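Local coordinates for protein DNMT2 (Spodoptera frugiperda, PDB 4H0N) that probably methylates a cytosine in the anticodon loop of tRNA(Asp), and also cytosines in DNA, with S-adenosyl-L-methionine as methyl donor, at residues A[4-9]-A[72-77]; A[11-16]-A[316-321]; A[34-39]-A[312-317]; A[119-124]-A[158-163]. The protein carries 3 engineered substitutions. All coordinates share one frame; numbering follows the deposited sequence.

Contact 1 (A[4-9]-A[72-77]). With SAH (S-adenosyl-L-homocysteine), chain E.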
# COMPACT_ATOMS: atom_id res chain seq x y z
N HIS A 4 -20.35 12.03 -4.76
CA HIS A 4 -19.74 11.66 -3.48
C HIS A 4 -18.61 12.60 -3.08
O HIS A 4 -17.77 12.98 -3.90
CB HIS A 4 -19.19 10.23 -3.55
CG HIS A 4 -20.24 9.19 -3.74
ND1 HIS A 4 -21.30 9.04 -2.87
CD2 HIS A 4 -20.38 8.22 -4.68
CE1 HIS A 4 -22.06 8.03 -3.28
NE2 HIS A 4 -21.52 7.52 -4.37
N LYS A 5 -18.58 12.97 -1.80
CA LYS A 5 -17.52 13.80 -1.25
C LYS A 5 -16.60 12.93 -0.41
O LYS A 5 -17.02 12.36 0.60
CB LYS A 5 -18.11 14.92 -0.38
CG LYS A 5 -19.24 15.71 -1.03
CD LYS A 5 -18.77 16.43 -2.27
CE LYS A 5 -19.52 15.93 -3.49
NZ LYS A 5 -18.91 16.41 -4.77
N ILE A 6 -15.35 12.80 -0.82
CA ILE A 6 -14.44 11.90 -0.12
C ILE A 6 -13.48 12.62 0.83
O ILE A 6 -12.90 13.66 0.51
CB ILE A 6 -13.65 10.98 -1.10
CG1 ILE A 6 -14.60 9.99 -1.78
CG2 ILE A 6 -12.60 10.19 -0.36
CD1 ILE A 6 -15.10 10.44 -3.12
N LEU A 7 -13.34 12.06 2.03
CA LEU A 7 -12.28 12.44 2.94
C LEU A 7 -11.25 11.34 2.91
O LEU A 7 -11.55 10.18 3.19
CB LEU A 7 -12.82 12.61 4.36
CG LEU A 7 -11.76 12.98 5.39
CD1 LEU A 7 -10.96 14.18 4.89
CD2 LEU A 7 -12.40 13.28 6.73
N GLU A 8 -10.02 11.70 2.54
CA GLU A 8 -8.95 10.73 2.38
C GLU A 8 -7.94 10.88 3.51
O GLU A 8 -7.11 11.79 3.49
CB GLU A 8 -8.29 10.94 1.02
CG GLU A 8 -7.22 9.93 0.67
CD GLU A 8 -6.50 10.33 -0.60
OE1 GLU A 8 -5.72 9.50 -1.13
OE2 GLU A 8 -6.70 11.48 -1.06
N LEU A 9 -8.00 9.98 4.49
CA LEU A 9 -7.16 10.06 5.68
C LEU A 9 -5.91 9.22 5.55
O LEU A 9 -5.95 8.13 4.98
CB LEU A 9 -7.93 9.59 6.90
CG LEU A 9 -9.23 10.33 7.19
CD1 LEU A 9 -9.85 9.76 8.45
CD2 LEU A 9 -8.96 11.82 7.31
N THR A 72 -18.04 10.00 2.41
CA THR A 72 -17.18 8.86 2.15
C THR A 72 -15.79 9.06 2.74
O THR A 72 -15.16 10.09 2.50
CB THR A 72 -17.04 8.61 0.63
OG1 THR A 72 -18.33 8.40 0.05
CG2 THR A 72 -16.14 7.41 0.35
N ILE A 73 -15.32 8.09 3.50
CA ILE A 73 -13.98 8.14 4.07
C ILE A 73 -13.08 7.03 3.52
O ILE A 73 -13.44 5.85 3.55
CB ILE A 73 -14.02 8.10 5.62
CG1 ILE A 73 -14.70 9.35 6.18
CG2 ILE A 73 -12.62 7.96 6.20
CD1 ILE A 73 -14.87 9.34 7.68
N LEU A 74 -11.92 7.42 3.00
CA LEU A 74 -10.90 6.47 2.55
C LEU A 74 -9.68 6.60 3.46
O LEU A 74 -9.12 7.69 3.61
CB LEU A 74 -10.50 6.74 1.10
CG LEU A 74 -11.62 6.65 0.07
CD1 LEU A 74 -11.07 6.88 -1.31
CD2 LEU A 74 -12.32 5.30 0.16
N MET A 75 -9.26 5.50 4.06
CA MET A 75 -8.23 5.59 5.07
C MET A 75 -7.33 4.37 5.17
O MET A 75 -7.79 3.24 5.11
CB MET A 75 -8.86 5.88 6.43
CG MET A 75 -9.86 4.84 6.88
SD MET A 75 -10.46 5.22 8.53
CE MET A 75 -11.55 3.83 8.84
N SER A 76 -6.03 4.62 5.34
CA SER A 76 -5.09 3.54 5.60
C SER A 76 -4.18 3.89 6.78
O SER A 76 -3.01 4.21 6.59
CB SER A 76 -4.27 3.21 4.35
OG SER A 76 -3.83 4.39 3.70
N PRO A 77 -4.74 3.83 8.00
CA PRO A 77 -4.00 4.17 9.22
C PRO A 77 -2.83 3.22 9.47
O PRO A 77 -3.01 2.00 9.44
CB PRO A 77 -5.06 4.02 10.32
CG PRO A 77 -6.07 3.09 9.76
CD PRO A 77 -6.11 3.37 8.29
N SAH E . -2.19 5.01 1.75
CA SAH E . -1.24 6.11 1.69
CB SAH E . -0.34 6.20 2.93
CG SAH E . -0.51 5.15 4.02
SD SAH E . 0.98 5.04 5.06
C SAH E . -0.42 6.10 0.39
O SAH E . 0.77 6.43 0.38
OXT SAH E . -0.92 5.76 -0.68
C5' SAH E . 0.27 6.09 6.35
C4' SAH E . 0.62 7.58 6.22
O4' SAH E . -0.19 8.33 7.11
C3' SAH E . 2.06 7.90 6.57
O3' SAH E . 2.75 8.31 5.41
C2' SAH E . 2.00 9.04 7.58
O2' SAH E . 2.74 10.16 7.14
C1' SAH E . 0.53 9.41 7.67
N9 SAH E . 0.11 9.63 9.07
C8 SAH E . 0.48 8.91 10.18
N7 SAH E . -0.13 9.44 11.26
C5 SAH E . -0.88 10.49 10.87
C6 SAH E . -1.69 11.38 11.57
N6 SAH E . -1.84 11.26 12.89
N1 SAH E . -2.35 12.38 10.89
C2 SAH E . -2.20 12.50 9.52
N3 SAH E . -1.39 11.62 8.83
C4 SAH E . -0.74 10.63 9.50
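Strands 4-9 and 72-75 pair in parallel, with Ile-6 beside Thr-72 and Leu-9 beside Met-75. They are central neighbours in the mixed sheet of the Rossmann-like methyltransferase fold. The strand axes approach to 4.6 Å. Four backbone bonds form the ladder. Lys-5 O accepts from Thr-72 N, and Leu-7 N gives to Thr-72 O at 2.7 Å. Leu-7 O then accepts from Leu-74 N at 2.8 Å, and Leu-9 N gives to Leu-74 O.

On one face, Ile-6 and Thr-72 lie side by side and point the same way, with Ile-6 CG1 3.7 Å from Thr-72 CG2. The other branch, Ile-6 CG2, sits opposite the backbone N and meets Leu-74 CG at 3.7 Å. Cutting Ile-6 back to an alanine would remove both branches and is likely to open a gap beside Thr-72 and Leu-74. On the other face, Leu-9 CD1 lies 4.0 Å from Ile-73 CG2, and Leu-9 CB meets Met-75 CB. Just past the second strand, Ser-76 OG accepts from the amino N of the bound SAH at 2.6 Å.

Buried Glu-8 turns its carboxylate to Tyr-43 OH and His-17 N. Helix 15-23 packs on the Ile-6 and Leu-74 face through Trp-20 and Met-16. Strand 27-33 flanks strand 4-9, and strand 114-119 flanks strand 72-75.

Contact 2 (A[11-16]-A[316-321]). With SAH (S-adenosyl-L-homocysteine), chain E.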
# COMPACT_ATOMS: atom_id res chain seq x y z
N SER A 11 -3.44 10.07 3.74
CA SER A 11 -3.46 10.10 2.29
C SER A 11 -2.18 9.63 1.61
O SER A 11 -2.23 9.11 0.50
CB SER A 11 -3.81 11.51 1.80
OG SER A 11 -2.86 12.45 2.25
N GLY A 12 -1.04 9.81 2.28
CA GLY A 12 0.25 9.43 1.74
C GLY A 12 0.53 10.09 0.41
O GLY A 12 0.35 11.30 0.26
N ILE A 13 0.98 9.30 -0.57
CA ILE A 13 1.21 9.83 -1.91
C ILE A 13 -0.06 9.74 -2.76
O ILE A 13 -0.05 10.05 -3.95
CB ILE A 13 2.38 9.13 -2.64
CG1 ILE A 13 2.01 7.69 -2.99
CG2 ILE A 13 3.66 9.19 -1.81
CD1 ILE A 13 3.10 6.94 -3.70
N GLY A 14 -1.16 9.31 -2.14
CA GLY A 14 -2.46 9.38 -2.78
C GLY A 14 -2.88 8.19 -3.62
O GLY A 14 -3.41 8.35 -4.71
N GLY A 15 -2.65 6.98 -3.10
CA GLY A 15 -3.07 5.77 -3.78
C GLY A 15 -4.58 5.63 -3.81
O GLY A 15 -5.16 5.18 -4.80
N MET A 16 -5.21 6.03 -2.71
CA MET A 16 -6.67 6.04 -2.61
C MET A 16 -7.26 6.88 -3.74
O MET A 16 -8.14 6.42 -4.47
CB MET A 16 -7.08 6.62 -1.26
CG MET A 16 -6.69 5.78 -0.07
SD MET A 16 -7.54 4.19 -0.07
CE MET A 16 -7.28 3.66 1.62
N GLY A 316 6.70 2.05 -0.43
CA GLY A 316 6.48 0.94 0.49
C GLY A 316 5.30 1.12 1.44
O GLY A 316 4.80 0.14 1.99
N ASN A 317 4.87 2.37 1.63
CA ASN A 317 3.75 2.66 2.53
C ASN A 317 2.42 2.78 1.79
O ASN A 317 1.36 2.89 2.41
CB ASN A 317 4.01 3.97 3.29
CG ASN A 317 5.18 3.86 4.26
OD1 ASN A 317 5.38 2.82 4.90
ND2 ASN A 317 5.95 4.93 4.37
N SER A 318 2.47 2.75 0.46
CA SER A 318 1.28 3.03 -0.33
C SER A 318 0.38 1.82 -0.53
O SER A 318 0.58 0.77 0.10
CB SER A 318 1.66 3.64 -1.68
OG SER A 318 0.55 4.30 -2.26
N VAL A 319 -0.61 1.97 -1.39
CA VAL A 319 -1.61 0.94 -1.61
C VAL A 319 -1.51 0.38 -3.02
O VAL A 319 -0.93 1.02 -3.90
CB VAL A 319 -3.02 1.52 -1.45
CG1 VAL A 319 -3.13 2.30 -0.15
CG2 VAL A 319 -3.37 2.42 -2.63
N ASN A 320 -2.07 -0.81 -3.24
CA ASN A 320 -2.28 -1.27 -4.60
C ASN A 320 -3.56 -0.63 -5.14
O ASN A 320 -4.65 -0.91 -4.65
CB ASN A 320 -2.38 -2.80 -4.68
CG ASN A 320 -2.59 -3.29 -6.11
OD1 ASN A 320 -3.68 -3.17 -6.67
ND2 ASN A 320 -1.54 -3.84 -6.70
N VAL A 321 -3.41 0.23 -6.13
CA VAL A 321 -4.52 0.99 -6.68
C VAL A 321 -5.64 0.10 -7.24
O VAL A 321 -6.82 0.45 -7.14
CB VAL A 321 -4.02 2.02 -7.73
CG1 VAL A 321 -5.16 2.62 -8.52
CG2 VAL A 321 -3.21 3.11 -7.04
N SAH E . -2.19 5.01 1.75
CA SAH E . -1.24 6.11 1.69
CB SAH E . -0.34 6.20 2.93
CG SAH E . -0.51 5.15 4.02
SD SAH E . 0.98 5.04 5.06
C SAH E . -0.42 6.10 0.39
O SAH E . 0.77 6.43 0.38
OXT SAH E . -0.92 5.76 -0.68
C5' SAH E . 0.27 6.09 6.35
C4' SAH E . 0.62 7.58 6.22
O4' SAH E . -0.19 8.33 7.11
C3' SAH E . 2.06 7.90 6.57
O3' SAH E . 2.75 8.31 5.41
C2' SAH E . 2.00 9.04 7.58
O2' SAH E . 2.74 10.16 7.14
C1' SAH E . 0.53 9.41 7.67
N9 SAH E . 0.11 9.63 9.07
C8 SAH E . 0.48 8.91 10.18
N7 SAH E . -0.13 9.44 11.26
C5 SAH E . -0.88 10.49 10.87
C6 SAH E . -1.69 11.38 11.57
N6 SAH E . -1.84 11.26 12.89
N1 SAH E . -2.35 12.38 10.89
C2 SAH E . -2.20 12.50 9.52
N3 SAH E . -1.39 11.62 8.83
C4 SAH E . -0.74 10.63 9.50
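Gly-15 and Val-319 are the closest backbone pair here, with CA atoms 5.5 Å apart. The bound SAH carboxylate lies between the loop 11-16 and the segment 316-321 and ties them together. The polar bonds all run through it. Ile-13 N gives to SAH O at 3.0 Å, with an N-H...O angle of 156°. Gly-15 N gives to SAH OXT at 3.2 Å. From the other segment Ser-318 OG gives to the same OXT at 2.6 Å. OXT is therefore held by one backbone N-H and one hydroxyl. With OG opposite its own backbone N (chi1 -161°), Ser-318 directs the hydroxyl at the carboxylate.

The direct contacts between the segments are van der Waals. Val-319 CG2 rests 3.6 Å from Gly-15 CA, and Val-321 CG2 is near Gly-15 O. Ile-13 CG1 approaches Ser-318 OG at 3.8 Å. The other branch of Val-319, CG1, turns to the SAH amino N.

The glycines suit this close fit. A side chain on Gly-15 would run into Val-319, and one on Gly-12 would run into SAH O. Gly-12 and Gly-14 also have positive phi. Gly-14 is the N-cap of helix 15-23, whose start probably favours the negative carboxylate.

A glycine-rich loop between the first strand and first helix is the first conserved motif of class I methyltransferases. Gly-316 to Val-319 form the Gly-Asn-Ser-Val sequence of motif X, which in cytosine-C5 methyltransferases completes the cofactor pocket from the C-terminal part of the chain.

Contact 3 (A[34-39]-A[312-317]). With SAH (S-adenosyl-L-homocysteine), chain E.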
# COMPACT_ATOMS: atom_id res chain seq x y z
N ASP A 34 -2.66 14.39 5.82
CA ASP A 34 -1.42 13.68 6.12
C ASP A 34 -0.43 14.67 6.72
O ASP A 34 -0.38 15.83 6.32
CB ASP A 34 -0.85 13.05 4.85
CG ASP A 34 0.26 12.05 5.15
OD1 ASP A 34 0.16 10.90 4.67
OD2 ASP A 34 1.23 12.42 5.84
N ILE A 35 0.36 14.21 7.69
CA ILE A 35 1.31 15.08 8.38
C ILE A 35 2.73 14.97 7.82
O ILE A 35 3.64 15.60 8.35
CB ILE A 35 1.39 14.76 9.89
CG1 ILE A 35 1.85 13.32 10.11
CG2 ILE A 35 0.05 15.03 10.56
CD1 ILE A 35 1.99 12.93 11.55
N ASN A 36 2.91 14.17 6.77
CA ASN A 36 4.24 14.01 6.18
C ASN A 36 4.50 14.96 5.02
O ASN A 36 3.87 14.86 3.97
CB ASN A 36 4.48 12.57 5.75
CG ASN A 36 5.93 12.32 5.38
OD1 ASN A 36 6.29 12.28 4.21
ND2 ASN A 36 6.78 12.18 6.40
N THR A 37 5.46 15.87 5.21
CA THR A 37 5.74 16.92 4.23
C THR A 37 6.24 16.40 2.89
O THR A 37 5.94 16.98 1.85
CB THR A 37 6.75 17.94 4.78
OG1 THR A 37 7.62 17.30 5.72
CG2 THR A 37 6.02 19.08 5.47
N VAL A 38 7.02 15.33 2.90
CA VAL A 38 7.52 14.78 1.65
C VAL A 38 6.38 14.13 0.89
O VAL A 38 6.20 14.39 -0.30
CB VAL A 38 8.64 13.75 1.88
CG1 VAL A 38 8.98 13.06 0.58
CG2 VAL A 38 9.87 14.42 2.48
N ALA A 39 5.63 13.29 1.59
CA ALA A 39 4.48 12.61 1.00
C ALA A 39 3.47 13.61 0.45
O ALA A 39 2.99 13.46 -0.68
CB ALA A 39 3.82 11.71 2.04
N TYR A 312 11.38 5.02 -2.29
CA TYR A 312 11.10 3.67 -1.85
C TYR A 312 10.36 3.63 -0.51
O TYR A 312 9.48 2.79 -0.32
CB TYR A 312 12.39 2.83 -1.83
CG TYR A 312 12.89 2.53 -3.24
CD1 TYR A 312 12.12 1.78 -4.11
CD2 TYR A 312 14.10 3.03 -3.69
CE1 TYR A 312 12.55 1.51 -5.39
CE2 TYR A 312 14.54 2.76 -4.98
CZ TYR A 312 13.76 2.00 -5.82
OH TYR A 312 14.16 1.72 -7.10
N ARG A 313 10.69 4.54 0.40
CA ARG A 313 9.95 4.64 1.65
C ARG A 313 8.47 4.97 1.39
O ARG A 313 7.58 4.30 1.92
CB ARG A 313 10.56 5.67 2.59
CG ARG A 313 9.86 5.73 3.94
CD ARG A 313 10.37 6.86 4.81
NE ARG A 313 10.02 8.17 4.27
CZ ARG A 313 8.83 8.74 4.39
NH1 ARG A 313 7.85 8.11 5.02
NH2 ARG A 313 8.60 9.94 3.86
N LEU A 314 8.22 5.99 0.56
CA LEU A 314 6.86 6.39 0.20
C LEU A 314 6.09 5.30 -0.55
O LEU A 314 4.90 5.08 -0.29
CB LEU A 314 6.87 7.66 -0.65
CG LEU A 314 7.37 8.95 0.00
CD1 LEU A 314 7.49 10.07 -1.02
CD2 LEU A 314 6.42 9.33 1.12
N LEU A 315 6.77 4.63 -1.48
CA LEU A 315 6.17 3.55 -2.26
C LEU A 315 5.82 2.36 -1.38
O LEU A 315 4.77 1.73 -1.55
CB LEU A 315 7.11 3.10 -3.37
CG LEU A 315 6.97 3.76 -4.75
CD1 LEU A 315 6.92 5.26 -4.65
CD2 LEU A 315 8.12 3.34 -5.65
N GLY A 316 6.70 2.05 -0.43
CA GLY A 316 6.48 0.94 0.49
C GLY A 316 5.30 1.12 1.44
O GLY A 316 4.80 0.14 1.99
N ASN A 317 4.87 2.37 1.63
CA ASN A 317 3.75 2.66 2.53
C ASN A 317 2.42 2.78 1.79
O ASN A 317 1.36 2.89 2.41
CB ASN A 317 4.01 3.97 3.29
CG ASN A 317 5.18 3.86 4.26
OD1 ASN A 317 5.38 2.82 4.90
ND2 ASN A 317 5.95 4.93 4.37
N SAH E . -2.19 5.01 1.75
CA SAH E . -1.24 6.11 1.69
CB SAH E . -0.34 6.20 2.93
CG SAH E . -0.51 5.15 4.02
SD SAH E . 0.98 5.04 5.06
C SAH E . -0.42 6.10 0.39
O SAH E . 0.77 6.43 0.38
OXT SAH E . -0.92 5.76 -0.68
C5' SAH E . 0.27 6.09 6.35
C4' SAH E . 0.62 7.58 6.22
O4' SAH E . -0.19 8.33 7.11
C3' SAH E . 2.06 7.90 6.57
O3' SAH E . 2.75 8.31 5.41
C2' SAH E . 2.00 9.04 7.58
O2' SAH E . 2.74 10.16 7.14
C1' SAH E . 0.53 9.41 7.67
N9 SAH E . 0.11 9.63 9.07
C8 SAH E . 0.48 8.91 10.18
N7 SAH E . -0.13 9.44 11.26
C5 SAH E . -0.88 10.49 10.87
C6 SAH E . -1.69 11.38 11.57
N6 SAH E . -1.84 11.26 12.89
N1 SAH E . -2.35 12.38 10.89
C2 SAH E . -2.20 12.50 9.52
N3 SAH E . -1.39 11.62 8.83
C4 SAH E . -0.74 10.63 9.50
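Asn-36 OD1 accepts from two groups. One is Ala-39 N at 2.9 Å, which makes Asn-36 the side-chain N-cap of helix 37-46. The other is Arg-313 NH2 of helix 308-316 at 3.3 Å, a weak bond. Asn-36 OD1 lies in the plane of the Arg-313 guanidinium, at its edge, and the amide and guanidinium planes are 62° apart. The Arg-313 chain bends at chi3 (67°), which brings NH2 back to the cap.

Next to this bond the helices meet through apolar groups. The two methyls of Leu-314 divide the work. CD1 reaches Val-38 CG1 at 3.7 Å, and CD2 reaches Ala-39 CB at 3.6 Å.

The loop before helix 37-46 also holds the ribose. This fits the acidic residue after the second strand of class I methyltransferases. Asp-34 OD2 closes an Asx turn by accepting from Asn-36 N, while Asp-34 OD1 takes Gly-12 N. Replacing Asp-34 by an alanine would probably leave the ribose hydroxyl, Asn-36 N and Gly-12 N without their acceptor. Ile-35 lies along the adenine, its CG2 3.5 Å from SAH C2. On the ribose, SAH O2' gives its hydrogen bond to Asp-34 OD2 at 3.0 Å.

Contact 4 (A[119-124]-A[158-163])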
# COMPACT_ATOMS: atom_id res chain seq x y z
N ASN A 119 -5.55 -2.01 6.02
CA ASN A 119 -4.78 -2.20 7.24
C ASN A 119 -3.74 -3.30 7.06
O ASN A 119 -3.67 -3.92 6.00
CB ASN A 119 -5.71 -2.51 8.40
CG ASN A 119 -5.37 -1.71 9.64
OD1 ASN A 119 -4.27 -1.81 10.18
ND2 ASN A 119 -6.31 -0.90 10.10
N VAL A 120 -2.93 -3.55 8.08
CA VAL A 120 -1.90 -4.58 7.98
C VAL A 120 -2.50 -5.95 8.17
O VAL A 120 -3.58 -6.09 8.74
CB VAL A 120 -0.77 -4.40 9.02
CG1 VAL A 120 0.06 -3.17 8.71
CG2 VAL A 120 -1.35 -4.33 10.43
N LYS A 121 -1.81 -6.97 7.67
CA LYS A 121 -2.19 -8.34 7.94
C LYS A 121 -2.11 -8.53 9.45
O LYS A 121 -1.13 -8.15 10.08
CB LYS A 121 -1.22 -9.30 7.25
CG LYS A 121 -1.81 -10.67 6.92
CD LYS A 121 -2.03 -11.52 8.16
CE LYS A 121 -3.08 -12.58 7.93
NZ LYS A 121 -3.59 -13.13 9.22
N GLY A 122 -3.15 -9.12 10.02
CA GLY A 122 -3.15 -9.42 11.44
C GLY A 122 -3.99 -8.44 12.23
O GLY A 122 -4.27 -8.65 13.41
N PHE A 123 -4.38 -7.35 11.58
CA PHE A 123 -5.30 -6.40 12.19
C PHE A 123 -6.55 -7.13 12.63
O PHE A 123 -7.06 -6.89 13.72
CB PHE A 123 -5.66 -5.27 11.24
CG PHE A 123 -6.60 -4.27 11.84
CD1 PHE A 123 -6.19 -3.43 12.87
CD2 PHE A 123 -7.91 -4.16 11.38
CE1 PHE A 123 -7.05 -2.51 13.43
CE2 PHE A 123 -8.77 -3.23 11.94
CZ PHE A 123 -8.34 -2.40 12.96
N GLU A 124 -7.04 -8.04 11.79
CA GLU A 124 -8.28 -8.76 12.07
C GLU A 124 -8.24 -9.56 13.38
O GLU A 124 -9.29 -9.97 13.89
CB GLU A 124 -8.66 -9.67 10.90
CG GLU A 124 -7.86 -10.96 10.78
CD GLU A 124 -6.48 -10.75 10.19
OE1 GLU A 124 -6.10 -9.59 9.93
OE2 GLU A 124 -5.77 -11.76 9.98
N SER A 158 2.79 -9.87 -4.37
CA SER A 158 2.21 -10.19 -3.08
C SER A 158 2.11 -8.94 -2.21
O SER A 158 3.05 -8.16 -2.13
CB SER A 158 3.04 -11.26 -2.36
OG SER A 158 2.93 -12.51 -3.01
N ARG A 159 0.96 -8.76 -1.58
CA ARG A 159 0.76 -7.63 -0.70
C ARG A 159 -0.50 -7.90 0.10
O ARG A 159 -1.52 -7.23 -0.05
CB ARG A 159 0.63 -6.33 -1.50
CG ARG A 159 0.89 -5.07 -0.68
CD ARG A 159 0.95 -3.85 -1.58
NE ARG A 159 1.05 -2.61 -0.83
CZ ARG A 159 2.18 -2.07 -0.39
NH1 ARG A 159 3.35 -2.67 -0.63
NH2 ARG A 159 2.16 -0.93 0.28
N LEU A 160 -0.40 -8.93 0.94
CA LEU A 160 -1.50 -9.34 1.79
C LEU A 160 -1.87 -8.22 2.76
O LEU A 160 -1.05 -7.76 3.56
CB LEU A 160 -1.11 -10.61 2.55
CG LEU A 160 -2.21 -11.34 3.32
CD1 LEU A 160 -3.45 -11.55 2.46
CD2 LEU A 160 -1.68 -12.65 3.85
N ARG A 161 -3.12 -7.77 2.67
CA ARG A 161 -3.62 -6.67 3.48
C ARG A 161 -5.03 -6.94 3.98
O ARG A 161 -5.80 -7.69 3.37
CB ARG A 161 -3.61 -5.37 2.68
CG ARG A 161 -2.24 -4.87 2.29
CD ARG A 161 -1.43 -4.58 3.53
NE ARG A 161 -0.35 -3.63 3.28
CZ ARG A 161 0.89 -3.98 2.97
NH1 ARG A 161 1.22 -5.26 2.86
NH2 ARG A 161 1.81 -3.04 2.76
N TYR A 162 -5.38 -6.31 5.10
CA TYR A 162 -6.73 -6.35 5.64
C TYR A 162 -7.54 -5.23 5.01
O TYR A 162 -7.04 -4.12 4.82
CB TYR A 162 -6.69 -6.17 7.15
CG TYR A 162 -8.03 -5.90 7.79
CD1 TYR A 162 -8.83 -6.93 8.26
CD2 TYR A 162 -8.51 -4.59 7.92
CE1 TYR A 162 -10.05 -6.68 8.84
CE2 TYR A 162 -9.73 -4.34 8.50
CZ TYR A 162 -10.50 -5.38 8.96
OH TYR A 162 -11.72 -5.11 9.54
N TYR A 163 -8.80 -5.52 4.71
CA TYR A 163 -9.72 -4.48 4.23
C TYR A 163 -11.07 -4.58 4.89
O TYR A 163 -11.55 -5.67 5.21
CB TYR A 163 -9.90 -4.57 2.72
CG TYR A 163 -8.64 -4.34 1.93
CD1 TYR A 163 -8.25 -3.06 1.58
CD2 TYR A 163 -7.84 -5.41 1.53
CE1 TYR A 163 -7.10 -2.84 0.85
CE2 TYR A 163 -6.68 -5.20 0.81
CZ TYR A 163 -6.32 -3.92 0.47
OH TYR A 163 -5.17 -3.70 -0.25
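Phe-123 turns its ring edge to one face of Tyr-162, a T-shaped pair with centroids 5.0 Å apart and planes at 65°. The pair lies where strands 114-119 and 161-168 join antiparallel in the sheet. Here the Glu-Asn-Val signature (motif VI) of cytosine-C5 methyltransferases meets the Arg-X-Arg of motif VIII. Phe-123 CD2 makes the closest approach, 3.4 Å from Tyr-162 CE2 and toward the rim of that ring. Phe-123 has its CG opposite the backbone N (chi1 -180°), and its ring reaches across to Tyr-162. Asn-119 ND2 stands over the centre of the Phe-123 ring, 3.5 Å above its plane. Asn-119 CB approaches Tyr-162 CD2 obliquely.

Glu-124 slides past Tyr-162 in the opposite direction, its carboxylate plane and the ring plane nearly parallel, 4° apart. Tyr-162 OH is bonded to Glu-145. Asn-119 and Tyr-162 form a hydrogen-bonded pair: Asn-119 N gives to Tyr-162 O at 2.8 Å, and Tyr-162 N gives to Asn-119 O. A type II turn from Val-120 to Phe-123 follows. Lys-121 and Leu-160 run side by side, pointing the same way. Glu-124 OE1 accepts from Gly-122 N, and OE2 is met nearly end-on by Lys-121 NZ in a 2.7 Å salt bridge.

Contacts 1, 2 and 3 all touch SAH. Their hydrogen bonds go to the amino group, the carboxylate and the ribose, respectively. Contacts 2 and 3 lie closest, with centres about 9 Å apart, and share Gly-316 and Asn-317. Contact 1 runs straight into contact 2 along the chain, from strand 4-9 to helix 15-23, and Leu-74 CD1 packs 4.0 Å from Met-16 CB. Contact 4 is on the same sheet as contact 1, its centre about 18 Å away. It reaches contact 2 through Arg-159, whose NH2 lies near Ser-318 O, modelled too close for a firm bond. The side chain of its Val-120 lies about 4 Å from that of Cys-79, the probable catalytic cysteine.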